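Local coordinates for protein epoxyqueuosine reductase (Streptococcus thermophilus, PDB 5D6S) that belongs to the epoxyqueuosine reductase (QueG) family and carries bound cobalamin together with two iron-sulfur clusters in a single chain, at residues T112-G117 with M290-P295. Numbering follows the deposited sequence.
Sequences TEFKRG and MPELLP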
ATOM      1  N   THR A 112      10.652 -23.292   6.767  1.00 76.50           N
ATOM      2  CA  THR A 112      11.607 -23.353   7.885  1.00 70.16           C
ATOM      3  C   THR A 112      10.858 -23.675   9.152  1.00 68.90           C
ATOM      4  O   THR A 112       9.632 -23.844   9.111  1.00 67.08           O
ATOM      5  CB  THR A 112      12.331 -22.010   8.081  1.00 72.71           C
ATOM      6  OG1 THR A 112      12.661 -21.482   6.803  1.00 62.45           O
ATOM      7  CG2 THR A 112      13.648 -22.178   8.874  1.00 83.15           C
ATOM      8  N   GLU A 113      11.590 -23.762  10.271  1.00 66.58           N
ATOM      9  CA  GLU A 113      10.997 -23.730  11.642  1.00 78.12           C
ATOM     10  C   GLU A 113       9.951 -22.615  11.841  1.00 67.04           C
ATOM     11  O   GLU A 113       8.910 -22.820  12.484  1.00 66.44           O
ATOM     12  CB  GLU A 113      12.043 -23.468  12.739  1.00 79.80           C
ATOM     13  CG  GLU A 113      13.429 -24.058  12.590  1.00 85.87           C
ATOM     14  CD  GLU A 113      14.403 -23.383  13.548  1.00 92.17           C
ATOM     15  OE1 GLU A 113      15.506 -22.988  13.112  1.00 79.70           O
ATOM     16  OE2 GLU A 113      14.036 -23.199  14.730  1.00 96.63           O
ATOM     17  N   PHE A 114      10.275 -21.453  11.272  1.00 59.83           N
ATOM     18  CA  PHE A 114       9.574 -20.203  11.500  1.00 51.46           C
ATOM     19  C   PHE A 114       8.442 -19.933  10.536  1.00 57.17           C
ATOM     20  O   PHE A 114       8.652 -19.892   9.314  1.00 63.15           O
ATOM     21  CB  PHE A 114      10.558 -19.073  11.367  1.00 50.48           C
ATOM     22  CG  PHE A 114      11.670 -19.144  12.357  1.00 56.44           C
ATOM     23  CD1 PHE A 114      11.390 -19.230  13.732  1.00 56.90           C
ATOM     24  CD2 PHE A 114      12.996 -19.120  11.936  1.00 55.61           C
ATOM     25  CE1 PHE A 114      12.412 -19.297  14.654  1.00 54.81           C
ATOM     26  CE2 PHE A 114      14.023 -19.180  12.859  1.00 52.33           C
ATOM     27  CZ  PHE A 114      13.733 -19.270  14.215  1.00 55.92           C
ATOM     28  N   LYS A 115       7.243 -19.711  11.074  1.00 54.58           N
ATOM     29  CA  LYS A 115       6.098 -19.414  10.214  1.00 54.16           C
ATOM     30  C   LYS A 115       6.283 -18.016   9.595  1.00 50.14           C
ATOM     31  O   LYS A 115       6.957 -17.148  10.149  1.00 51.95           O
ATOM     32  CB  LYS A 115       4.763 -19.553  10.953  1.00 59.26           C
ATOM     33  CG  LYS A 115       4.761 -20.620  12.033  1.00 74.74           C
ATOM     34  CD  LYS A 115       3.385 -21.214  12.315  1.00 83.40           C
ATOM     35  CE  LYS A 115       3.383 -21.889  13.683  1.00 91.75           C
ATOM     36  NZ  LYS A 115       2.564 -23.125  13.710  1.00109.61           N
ATOM     37  N   ARG A 116       5.649 -17.818   8.452  1.00 52.79           N
ATOM     38  CA  ARG A 116       5.866 -16.635   7.624  1.00 55.35           C
ATOM     39  C   ARG A 116       4.577 -15.806   7.486  1.00 55.63           C
ATOM     40  O   ARG A 116       3.472 -16.343   7.493  1.00 55.00           O
ATOM     41  CB  ARG A 116       6.332 -17.047   6.227  1.00 50.76           C
ATOM     42  CG  ARG A 116       7.681 -17.728   6.172  1.00 57.50           C
ATOM     43  CD  ARG A 116       8.059 -18.182   4.760  1.00 56.33           C
ATOM     44  NE  ARG A 116       9.337 -17.577   4.387  1.00 58.70           N
ATOM     45  CZ  ARG A 116      10.518 -18.164   4.475  1.00 62.83           C
ATOM     46  NH1 ARG A 116      11.616 -17.490   4.153  1.00 62.95           N
ATOM     47  NH2 ARG A 116      10.620 -19.430   4.854  1.00 71.47           N
ATOM     48  N   GLY A 117       4.739 -14.494   7.376  1.00 53.58           N
ATOM     49  CA  GLY A 117       3.636 -13.616   7.029  1.00 53.06           C
ATOM     50  C   GLY A 117       3.752 -13.236   5.571  1.00 58.43           C
ATOM     51  O   GLY A 117       4.761 -13.522   4.925  1.00 65.00           O
ATOM     52  N   MET A 290       7.824 -12.631   1.943  1.00 72.39           N
ATOM     53  CA  MET A 290       7.095 -13.529   2.847  1.00 70.10           C
ATOM     54  C   MET A 290       8.003 -13.783   4.034  1.00 60.57           C
ATOM     55  O   MET A 290       8.558 -14.862   4.170  1.00 59.37           O
ATOM     56  CB  MET A 290       6.701 -14.817   2.124  1.00 70.50           C
ATOM     57  CG  MET A 290       5.605 -14.574   1.100  1.00 77.23           C
ATOM     58  SD  MET A 290       4.748 -16.048   0.555  1.00 99.14           S
ATOM     59  CE  MET A 290       3.431 -15.317  -0.424  1.00 97.20           C
ATOM     60  N   PRO A 291       8.171 -12.755   4.880  1.00 59.47           N
ATOM     61  CA  PRO A 291       9.185 -12.797   5.908  1.00 54.54           C
ATOM     62  C   PRO A 291       8.838 -13.677   7.068  1.00 51.25           C
ATOM     63  O   PRO A 291       7.676 -13.820   7.443  1.00 62.06           O
ATOM     64  CB  PRO A 291       9.301 -11.339   6.343  1.00 54.12           C
ATOM     65  CG  PRO A 291       7.967 -10.768   6.085  1.00 52.15           C
ATOM     66  CD  PRO A 291       7.406 -11.492   4.913  1.00 56.40           C
ATOM     67  N   GLU A 292       9.869 -14.306   7.597  1.00 62.73           N
ATOM     68  CA  GLU A 292       9.745 -15.174   8.752  1.00 63.78           C
ATOM     69  C   GLU A 292       9.528 -14.238   9.934  1.00 53.46           C
ATOM     70  O   GLU A 292      10.297 -13.298  10.144  1.00 56.05           O
ATOM     71  CB  GLU A 292      11.019 -16.026   8.922  1.00 68.45           C
ATOM     72  CG  GLU A 292      11.309 -16.995   7.758  1.00 68.65           C
ATOM     73  CD  GLU A 292      12.671 -17.672   7.876  1.00 71.97           C
ATOM     74  OE1 GLU A 292      12.742 -18.872   8.250  1.00 77.59           O
ATOM     75  OE2 GLU A 292      13.681 -16.986   7.648  1.00 77.86           O
ATOM     76  N   LEU A 293       8.465 -14.480  10.685  1.00 49.93           N
ATOM     77  CA  LEU A 293       7.970 -13.508  11.651  1.00 46.10           C
ATOM     78  C   LEU A 293       8.860 -13.341  12.885  1.00 47.41           C
ATOM     79  O   LEU A 293       9.225 -12.220  13.217  1.00 47.23           O
ATOM     80  CB  LEU A 293       6.549 -13.864  12.071  1.00 51.19           C
ATOM     81  CG  LEU A 293       5.591 -13.836  10.850  1.00 51.72           C
ATOM     82  CD1 LEU A 293       4.314 -14.609  11.144  1.00 51.46           C
ATOM     83  CD2 LEU A 293       5.287 -12.410  10.440  1.00 50.60           C
ATOM     84  N   LEU A 294       9.231 -14.429  13.558  1.00 42.55           N
ATOM     85  CA  LEU A 294      10.000 -14.297  14.785  1.00 39.05           C
ATOM     86  C   LEU A 294      11.386 -13.717  14.507  1.00 44.34           C
ATOM     87  O   LEU A 294      11.890 -12.899  15.309  1.00 43.55           O
ATOM     88  CB  LEU A 294      10.081 -15.623  15.540  1.00 40.91           C
ATOM     89  CG  LEU A 294       8.761 -16.049  16.183  1.00 42.80           C
ATOM     90  CD1 LEU A 294       8.774 -17.541  16.478  1.00 44.91           C
ATOM     91  CD2 LEU A 294       8.496 -15.229  17.446  1.00 42.82           C
ATOM     92  N   PRO A 295      12.009 -14.107  13.374  1.00 44.89           N
ATOM     93  CA  PRO A 295      13.289 -13.454  13.046  1.00 49.39           C
ATOM     94  C   PRO A 295      13.075 -11.990  12.711  1.00 53.19           C
ATOM     95  O   PRO A 295      13.902 -11.142  13.079  1.00 51.15           O
ATOM     96  CB  PRO A 295      13.796 -14.224  11.821  1.00 46.05           C
ATOM     97  CG  PRO A 295      13.149 -15.568  11.908  1.00 51.13           C
ATOM     98  CD  PRO A 295      11.802 -15.332  12.583  1.00 49.11           C
TER
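Arg-116 runs alongside Glu-292, both side chains pointing the same way. Arg-116 CB lies 3.7 Å from Pro-291 O, and CG and CD pass beside the carbonyl of Met-290. A bend at chi3 (123°) then turns the head so that Arg-116 NE donates to Met-290 O at 2.8 Å, with the acceptor close to the guanidinium plane. Beyond NE the flat group lies over the stem of Glu-292: Arg-116 CZ sits 3.6 Å from Glu-292 CG, and guanidinium and carboxylate planes are stacked within 3° of parallel. Arg-116 NH2 and Glu-292 OE1 therefore feel each other only as charges, since no N-H points at that oxygen; the salt bridge goes instead from NH1 to Asp-287. Glu-292 OE1 accepts a 3.0 Å bond from Thr-112 OG1, which arrives from above the carboxylate plane. The backbones of Arg-116 and Glu-292 form an isolated antiparallel beta bridge, a non-hydrogen-bonded pair flanked by Gly-117 N bonded to Pro-291 O and by Leu-293 N bonded almost straight (174°) to Lys-115 O. It joins the loop between strand 93-100 and helix 128-144 to the start of the short helix 293-296, of which Glu-292 is the N-cap residue. Phe-114 leans on that helix: Pro-295 CG makes a CH-pi contact over one ring face, 3.9 Å from the centroid, while Glu-292 OE1 lies at the ring edge. Leu-293 CG and both its methyls pack against Gly-117 N, and Leu-293 also meets Ala-325, Ala-328 and Leu-329 of helix 318-331.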